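Local coordinates for protein 1,3-1,4-beta-glucanase (Hordeum vulgare, PDB 1AQ0) that hydrolyses beta-1,4 linkages in mixed-linkage 1,3-1,4-beta-D-glucans, the cell-wall polysaccharides of barley and other cereals, at residues P35-G45 / N76-F85; L59-A70 / N101-A112. All blocks are in the same frame, centred on the assembly; numbering follows the deposited sequence.

How the contacts relate
Both contacts belong to the outer layer of the beta/alpha barrel of this family 17 glycosidase, where side chains pack on the strands (Leu59 and Ala105 on Val90, Val83 on Val50). Their centres lie 21 Å apart, their nearest atoms about 5 Å. The segments alternate along the chain and share helix 66-78: contact 2 joins its first turn, with helix 59-64, to helix 102-115, while contact 1 joins helix 37-43 to its last part, around Asn76, and to the turn before strand 84-92. In beta/alpha-barrel glycosidases the substrate site lies at the C-terminal ends of the strands; Gly44 and Val83 of contact 1 meet where strand 84-92 starts, probably toward the opposite end.

Contact 1. Residues P35-G45 / N76-F85; sequences PNQAALQAVGG and NIQAYPKVSF
Leu40 lies on Tyr80: its CB sits over the centre of the ring, 3.7 Å from the centroid and 6° off the ring normal, a CH-pi contact. Leu40 CD1 reaches Tyr80 CE2 at 3.6 Å and nears Asn76 O, buried without a partner in the model; CD2 meets the Phe85 ring, so a branched leucine serves two aromatics. Gln41 CG comes up to the tyrosine's edge. Val83 CG2 packs on Leu40 O (3.4 Å) and on Gly44 CA, where a side chain would crowd Lys82. Gly45, whose positive phi suits a residue without a side chain, donates from N to Lys82 O (2.7 Å), above the carbonyl plane.

With CG anti to its carbonyl carbon (chi1 -54°), Tyr80 carries its hydroxyl to a water that also donates to Pro35 O and Asn76 OD1. Replacing the tyrosine by an alanine is likely to leave Leu40 CB without its ring and the water without its donor. Asn76 OD1 lies 3.5 Å from Pro35 CG. Behind, Asn36 OD1 caps helix 37-43 through Ala39 N.

In this beta/alpha barrel, helix 37-43 thus packs beside the turn leading from helix 66-78 into strand 84-92, Leu40 resting on Leu32 of strand 29-32 and Val43 and Val83 on Val50 of strand 49-54.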
ATOM      1  N   PRO A  35     -21.534   4.416  22.496  1.00  9.66           N
ATOM      2  CA  PRO A  35     -22.142   3.089  22.395  1.00  9.24           C
ATOM      3  C   PRO A  35     -23.641   3.142  22.676  1.00 11.35           C
ATOM      4  O   PRO A  35     -24.118   2.661  23.701  1.00 13.19           O
ATOM      5  CB  PRO A  35     -21.372   2.281  23.438  1.00  6.34           C
ATOM      6  CG  PRO A  35     -21.065   3.289  24.482  1.00  7.33           C
ATOM      7  CD  PRO A  35     -20.663   4.512  23.682  1.00  7.97           C
ATOM      8  N   ASN A  36     -24.372   3.754  21.752  1.00 11.30           N
ATOM      9  CA  ASN A  36     -25.817   3.894  21.856  1.00 10.74           C
ATOM     10  C   ASN A  36     -26.466   2.514  21.842  1.00 10.42           C
ATOM     11  O   ASN A  36     -26.332   1.756  20.879  1.00 11.41           O
ATOM     12  CB  ASN A  36     -26.338   4.747  20.698  1.00 11.92           C
ATOM     13  CG  ASN A  36     -27.830   4.977  20.773  1.00 15.29           C
ATOM     14  OD1 ASN A  36     -28.612   4.254  20.162  1.00 16.52           O
ATOM     15  ND2 ASN A  36     -28.234   5.979  21.535  1.00 16.41           N
ATOM     16  N   GLN A  37     -27.209   2.222  22.900  1.00  9.09           N
ATOM     17  CA  GLN A  37     -27.873   0.943  23.080  1.00 10.42           C
ATOM     18  C   GLN A  37     -28.896   0.579  22.020  1.00  7.51           C
ATOM     19  O   GLN A  37     -28.932  -0.558  21.577  1.00 10.23           O
ATOM     20  CB  GLN A  37     -28.502   0.885  24.476  1.00 13.33           C
ATOM     21  CG  GLN A  37     -27.467   0.960  25.593  1.00 17.11           C
ATOM     22  CD  GLN A  37     -28.039   1.472  26.900  1.00 21.79           C
ATOM     23  OE1 GLN A  37     -28.043   2.681  27.159  1.00 21.49           O
ATOM     24  NE2 GLN A  37     -28.527   0.556  27.734  1.00 18.64           N
ATOM     25  N   ALA A  38     -29.739   1.527  21.633  1.00  8.68           N
ATOM     26  CA  ALA A  38     -30.752   1.264  20.620  1.00  8.96           C
ATOM     27  C   ALA A  38     -30.082   0.892  19.293  1.00 11.25           C
ATOM     28  O   ALA A  38     -30.482  -0.063  18.617  1.00  8.48           O
ATOM     29  CB  ALA A  38     -31.632   2.488  20.445  1.00 10.71           C
ATOM     30  N   ALA A  39     -29.041   1.640  18.936  1.00 10.52           N
ATOM     31  CA  ALA A  39     -28.307   1.397  17.703  1.00 10.95           C
ATOM     32  C   ALA A  39     -27.563   0.066  17.725  1.00 10.32           C
ATOM     33  O   ALA A  39     -27.629  -0.696  16.761  1.00 12.34           O
ATOM     34  CB  ALA A  39     -27.340   2.537  17.425  1.00  9.61           C
ATOM     35  N   LEU A  40     -26.867  -0.223  18.821  1.00 10.87           N
ATOM     36  CA  LEU A  40     -26.115  -1.472  18.929  1.00  9.83           C
ATOM     37  C   LEU A  40     -27.032  -2.693  18.908  1.00 13.07           C
ATOM     38  O   LEU A  40     -26.681  -3.726  18.346  1.00 12.29           O
ATOM     39  CB  LEU A  40     -25.213  -1.463  20.166  1.00  8.02           C
ATOM     40  CG  LEU A  40     -24.044  -0.480  20.072  1.00 10.69           C
ATOM     41  CD1 LEU A  40     -23.268  -0.460  21.362  1.00 12.21           C
ATOM     42  CD2 LEU A  40     -23.133  -0.871  18.920  1.00 11.43           C
ATOM     43  N   GLN A  41     -28.231  -2.549  19.464  1.00 14.20           N
ATOM     44  CA  GLN A  41     -29.200  -3.643  19.477  1.00 16.81           C
ATOM     45  C   GLN A  41     -29.722  -3.878  18.056  1.00 15.61           C
ATOM     46  O   GLN A  41     -29.804  -5.017  17.598  1.00 17.89           O
ATOM     47  CB  GLN A  41     -30.352  -3.328  20.451  1.00 19.39           C
ATOM     48  CG  GLN A  41     -29.946  -3.446  21.940  1.00 31.31           C
ATOM     49  CD  GLN A  41     -30.869  -2.698  22.909  1.00 35.55           C
ATOM     50  OE1 GLN A  41     -32.092  -2.699  22.756  1.00 38.79           O
ATOM     51  NE2 GLN A  41     -30.276  -2.066  23.919  1.00 35.82           N
ATOM     52  N   ALA A  42     -29.981  -2.790  17.336  1.00 14.71           N
ATOM     53  CA  ALA A  42     -30.502  -2.850  15.971  1.00 14.30           C
ATOM     54  C   ALA A  42     -29.509  -3.261  14.874  1.00 13.85           C
ATOM     55  O   ALA A  42     -29.908  -3.842  13.866  1.00 15.24           O
ATOM     56  CB  ALA A  42     -31.141  -1.520  15.610  1.00 11.93           C
ATOM     57  N   VAL A  43     -28.230  -2.954  15.057  1.00 13.76           N
ATOM     58  CA  VAL A  43     -27.224  -3.279  14.049  1.00 13.23           C
ATOM     59  C   VAL A  43     -26.700  -4.718  14.138  1.00 14.49           C
ATOM     60  O   VAL A  43     -26.049  -5.201  13.216  1.00 12.60           O
ATOM     61  CB  VAL A  43     -26.042  -2.252  14.084  1.00 12.58           C
ATOM     62  CG1 VAL A  43     -25.137  -2.494  15.287  1.00 10.10           C
ATOM     63  CG2 VAL A  43     -25.256  -2.285  12.781  1.00 11.33           C
ATOM     64  N   GLY A  44     -26.985  -5.403  15.242  1.00 15.60           N
ATOM     65  CA  GLY A  44     -26.525  -6.773  15.400  1.00 13.97           C
ATOM     66  C   GLY A  44     -27.089  -7.728  14.361  1.00 14.95           C
ATOM     67  O   GLY A  44     -28.261  -7.641  13.999  1.00 15.21           O
ATOM     68  N   GLY A  45     -26.241  -8.616  13.857  1.00 13.91           N
ATOM     69  CA  GLY A  45     -26.671  -9.595  12.870  1.00 16.32           C
ATOM     70  C   GLY A  45     -26.952  -9.085  11.466  1.00 16.14           C
ATOM     71  O   GLY A  45     -27.496  -9.823  10.639  1.00 16.27           O
ATOM     72  N   ASN A  76     -20.361  -2.428  26.823  1.00 11.74           N
ATOM     73  CA  ASN A  76     -20.597  -1.876  25.498  1.00 12.61           C
ATOM     74  C   ASN A  76     -20.109  -2.665  24.298  1.00 13.06           C
ATOM     75  O   ASN A  76     -20.513  -2.372  23.171  1.00 13.16           O
ATOM     76  CB  ASN A  76     -20.066  -0.443  25.443  1.00 12.53           C
ATOM     77  CG  ASN A  76     -20.689   0.446  26.508  1.00 14.17           C
ATOM     78  OD1 ASN A  76     -21.902   0.638  26.533  1.00 14.56           O
ATOM     79  ND2 ASN A  76     -19.860   0.979  27.400  1.00 12.47           N
ATOM     80  N   ILE A  77     -19.243  -3.650  24.527  1.00 11.32           N
ATOM     81  CA  ILE A  77     -18.719  -4.477  23.437  1.00 12.65           C
ATOM     82  C   ILE A  77     -19.150  -5.940  23.601  1.00 12.45           C
ATOM     83  O   ILE A  77     -19.867  -6.483  22.761  1.00 12.79           O
ATOM     84  CB  ILE A  77     -17.167  -4.415  23.352  1.00 13.47           C
ATOM     85  CG1 ILE A  77     -16.677  -2.963  23.300  1.00 15.09           C
ATOM     86  CG2 ILE A  77     -16.674  -5.172  22.127  1.00 11.38           C
ATOM     87  CD1 ILE A  77     -17.157  -2.178  22.103  1.00 15.58           C
ATOM     88  N   GLN A  78     -18.754  -6.558  24.710  1.00 13.95           N
ATOM     89  CA  GLN A  78     -19.094  -7.954  24.969  1.00 14.03           C
ATOM     90  C   GLN A  78     -20.593  -8.197  25.045  1.00 15.79           C
ATOM     91  O   GLN A  78     -21.063  -9.291  24.738  1.00 17.35           O
ATOM     92  CB  GLN A  78     -18.442  -8.434  26.258  1.00 15.49           C
ATOM     93  CG  GLN A  78     -16.941  -8.521  26.191  1.00 19.88           C
ATOM     94  CD  GLN A  78     -16.342  -8.965  27.503  1.00 25.60           C
ATOM     95  OE1 GLN A  78     -15.950  -8.143  28.332  1.00 25.22           O
ATOM     96  NE2 GLN A  78     -16.284 -10.275  27.709  1.00 26.62           N
ATOM     97  N   ALA A  79     -21.342  -7.172  25.435  1.00 15.98           N
ATOM     98  CA  ALA A  79     -22.790  -7.278  25.552  1.00 16.41           C
ATOM     99  C   ALA A  79     -23.501  -7.401  24.205  1.00 17.05           C
ATOM    100  O   ALA A  79     -24.704  -7.669  24.157  1.00 16.95           O
ATOM    101  CB  ALA A  79     -23.340  -6.085  26.322  1.00 17.80           C
ATOM    102  N   TYR A  80     -22.771  -7.198  23.112  1.00 16.34           N
ATOM    103  CA  TYR A  80     -23.369  -7.285  21.778  1.00 15.48           C
ATOM    104  C   TYR A  80     -22.565  -8.215  20.874  1.00 15.68           C
ATOM    105  O   TYR A  80     -21.902  -7.765  19.939  1.00 12.98           O
ATOM    106  CB  TYR A  80     -23.464  -5.888  21.145  1.00 15.76           C
ATOM    107  CG  TYR A  80     -24.184  -4.882  22.009  1.00 16.98           C
ATOM    108  CD1 TYR A  80     -25.577  -4.829  22.045  1.00 17.02           C
ATOM    109  CD2 TYR A  80     -23.469  -4.002  22.821  1.00 16.58           C
ATOM    110  CE1 TYR A  80     -26.240  -3.921  22.871  1.00 18.44           C
ATOM    111  CE2 TYR A  80     -24.121  -3.095  23.648  1.00 15.69           C
ATOM    112  CZ  TYR A  80     -25.503  -3.056  23.667  1.00 16.82           C
ATOM    113  OH  TYR A  80     -26.147  -2.134  24.466  1.00 21.67           O
ATOM    114  N   PRO A  81     -22.665  -9.539  21.104  1.00 18.38           N
ATOM    115  CA  PRO A  81     -21.941 -10.540  20.313  1.00 17.98           C
ATOM    116  C   PRO A  81     -22.324 -10.628  18.833  1.00 15.38           C
ATOM    117  O   PRO A  81     -21.560 -11.153  18.032  1.00 18.63           O
ATOM    118  CB  PRO A  81     -22.244 -11.840  21.059  1.00 15.97           C
ATOM    119  CG  PRO A  81     -23.614 -11.602  21.601  1.00 15.84           C
ATOM    120  CD  PRO A  81     -23.499 -10.194  22.129  1.00 17.72           C
ATOM    121  N   LYS A  82     -23.501 -10.127  18.474  1.00 15.37           N
ATOM    122  CA  LYS A  82     -23.954 -10.169  17.082  1.00 14.33           C
ATOM    123  C   LYS A  82     -23.496  -8.958  16.260  1.00 14.91           C
ATOM    124  O   LYS A  82     -23.787  -8.874  15.065  1.00 14.52           O
ATOM    125  CB  LYS A  82     -25.479 -10.271  17.018  1.00 14.74           C
ATOM    126  CG  LYS A  82     -26.058 -11.435  17.791  1.00 16.37           C
ATOM    127  CD  LYS A  82     -27.568 -11.423  17.724  1.00 20.01           C
ATOM    128  CE  LYS A  82     -28.148 -12.602  18.493  1.00 23.06           C
ATOM    129  NZ  LYS A  82     -29.596 -12.778  18.207  1.00 29.56           N
ATOM    130  N   VAL A  83     -22.837  -7.996  16.904  1.00 13.98           N
ATOM    131  CA  VAL A  83     -22.363  -6.804  16.199  1.00 12.98           C
ATOM    132  C   VAL A  83     -20.969  -7.003  15.612  1.00 12.04           C
ATOM    133  O   VAL A  83     -20.070  -7.503  16.282  1.00 13.02           O
ATOM    134  CB  VAL A  83     -22.358  -5.552  17.119  1.00 13.28           C
ATOM    135  CG1 VAL A  83     -21.804  -4.332  16.369  1.00 10.58           C
ATOM    136  CG2 VAL A  83     -23.764  -5.262  17.611  1.00 11.22           C
ATOM    137  N   SER A  84     -20.799  -6.608  14.354  1.00 12.33           N
ATOM    138  CA  SER A  84     -19.510  -6.724  13.685  1.00 12.82           C
ATOM    139  C   SER A  84     -18.643  -5.504  14.002  1.00 12.79           C
ATOM    140  O   SER A  84     -18.532  -4.585  13.194  1.00 12.92           O
ATOM    141  CB  SER A  84     -19.713  -6.840  12.175  1.00 13.38           C
ATOM    142  OG  SER A  84     -20.573  -7.924  11.871  1.00 22.14           O
ATOM    143  N   PHE A  85     -18.071  -5.477  15.201  1.00 11.67           N
ATOM    144  CA  PHE A  85     -17.216  -4.375  15.614  1.00 11.40           C
ATOM    145  C   PHE A  85     -15.924  -4.399  14.817  1.00 13.01           C
ATOM    146  O   PHE A  85     -15.322  -5.457  14.627  1.00 14.45           O
ATOM    147  CB  PHE A  85     -16.891  -4.469  17.106  1.00  9.47           C
ATOM    148  CG  PHE A  85     -18.047  -4.146  18.000  1.00 11.22           C
ATOM    149  CD1 PHE A  85     -18.509  -2.839  18.112  1.00 12.06           C
ATOM    150  CD2 PHE A  85     -18.662  -5.139  18.748  1.00 10.03           C
ATOM    151  CE1 PHE A  85     -19.574  -2.525  18.962  1.00 12.16           C
ATOM    152  CE2 PHE A  85     -19.726  -4.837  19.602  1.00 12.15           C
ATOM    153  CZ  PHE A  85     -20.181  -3.526  19.707  1.00 10.25           C
TER
HETATM  154  O   HOH W   1     -24.239   0.029  24.991  1.00 24.37           O
HETATM  155  O   HOH W   2     -23.161  -5.536  12.938  1.00 14.61           O

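Contact 2. Residues L59-A70 / N101-A112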
ATOM      1  N   LEU A  59     -13.189   9.660  28.939  1.00 18.22           N
ATOM      2  CA  LEU A  59     -11.750   9.461  28.796  1.00 18.09           C
ATOM      3  C   LEU A  59     -10.941   9.396  30.097  1.00 17.88           C
ATOM      4  O   LEU A  59     -10.176   8.454  30.295  1.00 16.71           O
ATOM      5  CB  LEU A  59     -11.150  10.528  27.869  1.00 21.29           C
ATOM      6  CG  LEU A  59     -10.764  10.102  26.449  1.00 24.68           C
ATOM      7  CD1 LEU A  59     -11.914   9.366  25.776  1.00 24.84           C
ATOM      8  CD2 LEU A  59     -10.356  11.330  25.646  1.00 25.05           C
ATOM      9  N   SER A  60     -11.092  10.377  30.987  1.00 19.35           N
ATOM     10  CA  SER A  60     -10.321  10.371  32.236  1.00 20.97           C
ATOM     11  C   SER A  60     -10.530   9.119  33.089  1.00 20.57           C
ATOM     12  O   SER A  60      -9.595   8.634  33.726  1.00 20.26           O
ATOM     13  CB  SER A  60     -10.562  11.646  33.058  1.00 24.14           C
ATOM     14  OG  SER A  60     -11.932  11.834  33.349  1.00 32.59           O
ATOM     15  N   ASN A  61     -11.743   8.574  33.062  1.00 19.68           N
ATOM     16  CA  ASN A  61     -12.053   7.362  33.812  1.00 21.53           C
ATOM     17  C   ASN A  61     -11.373   6.140  33.209  1.00 20.36           C
ATOM     18  O   ASN A  61     -10.828   5.304  33.928  1.00 19.07           O
ATOM     19  CB  ASN A  61     -13.559   7.127  33.862  1.00 26.11           C
ATOM     20  CG  ASN A  61     -14.162   7.554  35.174  1.00 34.51           C
ATOM     21  OD1 ASN A  61     -14.312   8.744  35.440  1.00 40.71           O
ATOM     22  ND2 ASN A  61     -14.485   6.587  36.020  1.00 39.11           N
ATOM     23  N   LEU A  62     -11.411   6.038  31.886  1.00 17.42           N
ATOM     24  CA  LEU A  62     -10.792   4.917  31.193  1.00 17.47           C
ATOM     25  C   LEU A  62      -9.275   4.939  31.368  1.00 16.23           C
ATOM     26  O   LEU A  62      -8.649   3.890  31.496  1.00 16.99           O
ATOM     27  CB  LEU A  62     -11.157   4.935  29.702  1.00 18.60           C
ATOM     28  CG  LEU A  62     -12.628   4.739  29.298  1.00 19.39           C
ATOM     29  CD1 LEU A  62     -12.773   4.902  27.794  1.00 19.41           C
ATOM     30  CD2 LEU A  62     -13.133   3.376  29.730  1.00 17.92           C
ATOM     31  N   ALA A  63      -8.697   6.136  31.406  1.00 15.51           N
ATOM     32  CA  ALA A  63      -7.253   6.303  31.561  1.00 15.63           C
ATOM     33  C   ALA A  63      -6.767   6.006  32.970  1.00 19.00           C
ATOM     34  O   ALA A  63      -5.694   5.432  33.160  1.00 20.34           O
ATOM     35  CB  ALA A  63      -6.850   7.709  31.180  1.00 12.74           C
ATOM     36  N   ALA A  64      -7.565   6.386  33.957  1.00 20.10           N
ATOM     37  CA  ALA A  64      -7.192   6.192  35.349  1.00 20.44           C
ATOM     38  C   ALA A  64      -7.414   4.790  35.893  1.00 21.53           C
ATOM     39  O   ALA A  64      -6.700   4.357  36.796  1.00 24.40           O
ATOM     40  CB  ALA A  64      -7.916   7.214  36.227  1.00 22.34           C
ATOM     41  N   SER A  65      -8.357   4.054  35.323  1.00 19.49           N
ATOM     42  CA  SER A  65      -8.639   2.735  35.851  1.00 18.61           C
ATOM     43  C   SER A  65      -8.842   1.595  34.865  1.00 18.44           C
ATOM     44  O   SER A  65      -9.779   1.608  34.067  1.00 17.52           O
ATOM     45  CB  SER A  65      -9.859   2.828  36.773  1.00 16.44           C
ATOM     46  OG  SER A  65     -10.249   1.551  37.249  1.00 23.26           O
ATOM     47  N   PRO A  66      -7.962   0.579  34.920  1.00 19.04           N
ATOM     48  CA  PRO A  66      -8.071  -0.582  34.030  1.00 17.89           C
ATOM     49  C   PRO A  66      -9.410  -1.283  34.252  1.00 16.02           C
ATOM     50  O   PRO A  66     -10.012  -1.795  33.312  1.00 15.10           O
ATOM     51  CB  PRO A  66      -6.903  -1.457  34.482  1.00 18.41           C
ATOM     52  CG  PRO A  66      -5.858  -0.438  34.817  1.00 19.90           C
ATOM     53  CD  PRO A  66      -6.656   0.585  35.610  1.00 19.86           C
ATOM     54  N   ALA A  67      -9.889  -1.271  35.496  1.00 15.09           N
ATOM     55  CA  ALA A  67     -11.165  -1.895  35.832  1.00 13.04           C
ATOM     56  C   ALA A  67     -12.324  -1.164  35.156  1.00 12.42           C
ATOM     57  O   ALA A  67     -13.288  -1.795  34.724  1.00 14.88           O
ATOM     58  CB  ALA A  67     -11.365  -1.921  37.343  1.00 13.37           C
ATOM     59  N   ALA A  68     -12.238   0.161  35.072  1.00 14.21           N
ATOM     60  CA  ALA A  68     -13.289   0.946  34.426  1.00 15.57           C
ATOM     61  C   ALA A  68     -13.295   0.623  32.929  1.00 15.74           C
ATOM     62  O   ALA A  68     -14.351   0.498  32.311  1.00 15.03           O
ATOM     63  CB  ALA A  68     -13.063   2.436  34.651  1.00 16.53           C
ATOM     64  N   ALA A  69     -12.105   0.443  32.368  1.00 15.81           N
ATOM     65  CA  ALA A  69     -11.965   0.117  30.955  1.00 16.86           C
ATOM     66  C   ALA A  69     -12.533  -1.276  30.677  1.00 16.34           C
ATOM     67  O   ALA A  69     -13.244  -1.483  29.690  1.00 14.95           O
ATOM     68  CB  ALA A  69     -10.501   0.199  30.540  1.00 16.32           C
ATOM     69  N   ALA A  70     -12.260  -2.220  31.574  1.00 15.04           N
ATOM     70  CA  ALA A  70     -12.764  -3.580  31.415  1.00 15.04           C
ATOM     71  C   ALA A  70     -14.279  -3.581  31.541  1.00 16.41           C
ATOM     72  O   ALA A  70     -14.973  -4.355  30.881  1.00 16.10           O
ATOM     73  CB  ALA A  70     -12.152  -4.500  32.457  1.00 16.10           C
ATOM     74  N   ASN A 101      -4.678  12.019  28.682  1.00 19.91           N
ATOM     75  CA  ASN A 101      -5.397  10.789  29.015  1.00 20.01           C
ATOM     76  C   ASN A 101      -5.605   9.864  27.819  1.00 18.00           C
ATOM     77  O   ASN A 101      -6.039   8.722  27.973  1.00 17.86           O
ATOM     78  CB  ASN A 101      -6.771  11.123  29.596  1.00 22.94           C
ATOM     79  CG  ASN A 101      -6.692  11.799  30.944  1.00 23.16           C
ATOM     80  OD1 ASN A 101      -5.869  11.444  31.784  1.00 25.18           O
ATOM     81  ND2 ASN A 101      -7.561  12.775  31.163  1.00 23.75           N
ATOM     82  N   LEU A 102      -5.280  10.361  26.632  1.00 19.02           N
ATOM     83  CA  LEU A 102      -5.458   9.623  25.388  1.00 17.00           C
ATOM     84  C   LEU A 102      -4.770   8.259  25.340  1.00 15.45           C
ATOM     85  O   LEU A 102      -5.439   7.230  25.265  1.00 15.66           O
ATOM     86  CB  LEU A 102      -5.020  10.505  24.215  1.00 17.59           C
ATOM     87  CG  LEU A 102      -5.746  10.432  22.872  1.00 20.19           C
ATOM     88  CD1 LEU A 102      -7.257  10.368  23.060  1.00 17.81           C
ATOM     89  CD2 LEU A 102      -5.353  11.659  22.065  1.00 16.91           C
ATOM     90  N   VAL A 103      -3.443   8.236  25.392  1.00 15.15           N
ATOM     91  CA  VAL A 103      -2.725   6.963  25.341  1.00 14.64           C
ATOM     92  C   VAL A 103      -3.089   6.026  26.495  1.00 13.75           C
ATOM     93  O   VAL A 103      -3.334   4.840  26.275  1.00 15.16           O
ATOM     94  CB  VAL A 103      -1.194   7.167  25.238  1.00 14.92           C
ATOM     95  CG1 VAL A 103      -0.478   5.825  25.248  1.00 17.53           C
ATOM     96  CG2 VAL A 103      -0.865   7.915  23.958  1.00 16.36           C
ATOM     97  N   PRO A 104      -3.144   6.539  27.740  1.00 16.33           N
ATOM     98  CA  PRO A 104      -3.499   5.663  28.866  1.00 15.58           C
ATOM     99  C   PRO A 104      -4.862   4.991  28.645  1.00 15.52           C
ATOM    100  O   PRO A 104      -5.014   3.782  28.851  1.00 15.03           O
ATOM    101  CB  PRO A 104      -3.544   6.634  30.042  1.00 16.04           C
ATOM    102  CG  PRO A 104      -2.499   7.623  29.689  1.00 18.58           C
ATOM    103  CD  PRO A 104      -2.756   7.874  28.225  1.00 14.88           C
ATOM    104  N   ALA A 105      -5.839   5.776  28.191  1.00 15.49           N
ATOM    105  CA  ALA A 105      -7.180   5.256  27.933  1.00 13.18           C
ATOM    106  C   ALA A 105      -7.164   4.205  26.820  1.00 14.65           C
ATOM    107  O   ALA A 105      -7.817   3.167  26.935  1.00 13.87           O
ATOM    108  CB  ALA A 105      -8.131   6.393  27.583  1.00 12.87           C
ATOM    109  N   MET A 106      -6.419   4.468  25.749  1.00 13.43           N
ATOM    110  CA  MET A 106      -6.338   3.520  24.639  1.00 11.81           C
ATOM    111  C   MET A 106      -5.681   2.219  25.085  1.00 11.68           C
ATOM    112  O   MET A 106      -6.137   1.135  24.718  1.00 12.24           O
ATOM    113  CB  MET A 106      -5.568   4.113  23.452  1.00 12.53           C
ATOM    114  CG  MET A 106      -6.293   5.241  22.718  1.00 14.32           C
ATOM    115  SD  MET A 106      -5.421   5.743  21.202  1.00 23.13           S
ATOM    116  CE  MET A 106      -4.464   7.060  21.774  1.00 16.26           C
ATOM    117  N   LYS A 107      -4.621   2.328  25.886  1.00 14.48           N
ATOM    118  CA  LYS A 107      -3.907   1.156  26.394  1.00 15.95           C
ATOM    119  C   LYS A 107      -4.838   0.296  27.230  1.00 16.43           C
ATOM    120  O   LYS A 107      -4.883  -0.923  27.068  1.00 17.18           O
ATOM    121  CB  LYS A 107      -2.739   1.569  27.286  1.00 21.42           C
ATOM    122  CG  LYS A 107      -1.452   1.961  26.589  1.00 31.27           C
ATOM    123  CD  LYS A 107      -0.448   2.430  27.645  1.00 40.51           C
ATOM    124  CE  LYS A 107       0.929   1.794  27.485  1.00 46.16           C
ATOM    125  NZ  LYS A 107       1.775   2.483  26.467  1.00 50.29           N
ATOM    126  N   ASN A 108      -5.577   0.942  28.131  1.00 15.26           N
ATOM    127  CA  ASN A 108      -6.505   0.231  29.007  1.00 14.74           C
ATOM    128  C   ASN A 108      -7.634  -0.446  28.243  1.00 13.84           C
ATOM    129  O   ASN A 108      -7.998  -1.580  28.553  1.00 13.63           O
ATOM    130  CB  ASN A 108      -7.057   1.165  30.096  1.00 17.04           C
ATOM    131  CG  ASN A 108      -6.019   1.510  31.150  1.00 18.62           C
ATOM    132  OD1 ASN A 108      -4.998   0.836  31.270  1.00 21.90           O
ATOM    133  ND2 ASN A 108      -6.274   2.559  31.921  1.00 16.47           N
ATOM    134  N   VAL A 109      -8.184   0.232  27.235  1.00 12.09           N
ATOM    135  CA  VAL A 109      -9.262  -0.353  26.436  1.00  9.54           C
ATOM    136  C   VAL A 109      -8.681  -1.522  25.643  1.00  9.59           C
ATOM    137  O   VAL A 109      -9.278  -2.595  25.558  1.00  9.83           O
ATOM    138  CB  VAL A 109      -9.889   0.687  25.471  1.00  8.74           C
ATOM    139  CG1 VAL A 109     -10.922   0.024  24.578  1.00  7.99           C
ATOM    140  CG2 VAL A 109     -10.534   1.813  26.265  1.00  9.30           C
ATOM    141  N   HIS A 110      -7.488  -1.322  25.104  1.00  9.66           N
ATOM    142  CA  HIS A 110      -6.818  -2.359  24.334  1.00 13.68           C
ATOM    143  C   HIS A 110      -6.600  -3.610  25.196  1.00 14.35           C
ATOM    144  O   HIS A 110      -6.939  -4.725  24.790  1.00 14.92           O
ATOM    145  CB  HIS A 110      -5.479  -1.838  23.811  1.00 16.33           C
ATOM    146  CG  HIS A 110      -4.698  -2.855  23.034  1.00 20.07           C
ATOM    147  ND1 HIS A 110      -3.564  -3.427  23.540  1.00 23.15           N
ATOM    148  CD2 HIS A 110      -4.998  -3.416  21.831  1.00 22.17           C
ATOM    149  CE1 HIS A 110      -3.190  -4.327  22.647  1.00 24.18           C
ATOM    150  NE2 HIS A 110      -4.026  -4.355  21.599  1.00 24.31           N
ATOM    151  N   GLY A 111      -6.070  -3.410  26.401  1.00 16.65           N
ATOM    152  CA  GLY A 111      -5.824  -4.522  27.302  1.00 16.36           C
ATOM    153  C   GLY A 111      -7.088  -5.296  27.619  1.00 17.00           C
ATOM    154  O   GLY A 111      -7.078  -6.526  27.658  1.00 19.36           O
ATOM    155  N   ALA A 112      -8.184  -4.576  27.829  1.00 17.08           N
ATOM    156  CA  ALA A 112      -9.467  -5.195  28.140  1.00 16.13           C
ATOM    157  C   ALA A 112      -9.987  -6.015  26.963  1.00 17.06           C
ATOM    158  O   ALA A 112     -10.540  -7.101  27.154  1.00 16.72           O
ATOM    159  CB  ALA A 112     -10.482  -4.128  28.541  1.00 15.23           C
TER
HETATM  160  O   HOH W   3      -7.165  10.102  34.348  1.00 46.61           O
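Asn108 and Leu62 make the direct hydrogen bond of this helix packing: Asn108 ND2 donates to Leu62 O at 2.8 Å, almost straight at 175°, with the acceptor in the plane of the amide and the donor in the plane of the carbonyl. The acceptor belongs to the last turn of helix 59-64, and Ala63 O lies 3.2 Å from the same ND2. Because CG stands anti to the carbonyl carbon (chi1 -72°), the amide enters the break between helices 59-64 and 66-78. There Asn108 is a knob in a hole lined by Leu62, Ala63, Pro66 and Ala69, its CB 3.6 Å from Ala69 CB.

The apolar contacts depend on small residues. Ala63 CB nestles against Pro104 CB (3.7 Å) and faces Ala105 CB, so helix 59-64 comes within 7.2 Å of helix 102-112, axis to axis, at a crossing angle of 64°. Ala112 CB meets Ala70 CA farther along. Leu62 CD1 touches Val109 CG2, and Leu59 lies side by side with Leu102. These helices are neighbours in the outer layer of the beta/alpha barrel; Leu59, Ala105 and Val109 also pack on Val90 and Val88 of strand 84-92.

A water adds a polar link, donating to both Ser60 O and Asn101 OD1. Ser65 OG caps the following helix through Ala68 N.

Alanines set the close fit. Four residues after Leu62 comes Pro66, with no N-H to give, so Leu62 O lacks its usual helix donor and the Asn108 amide supplies one.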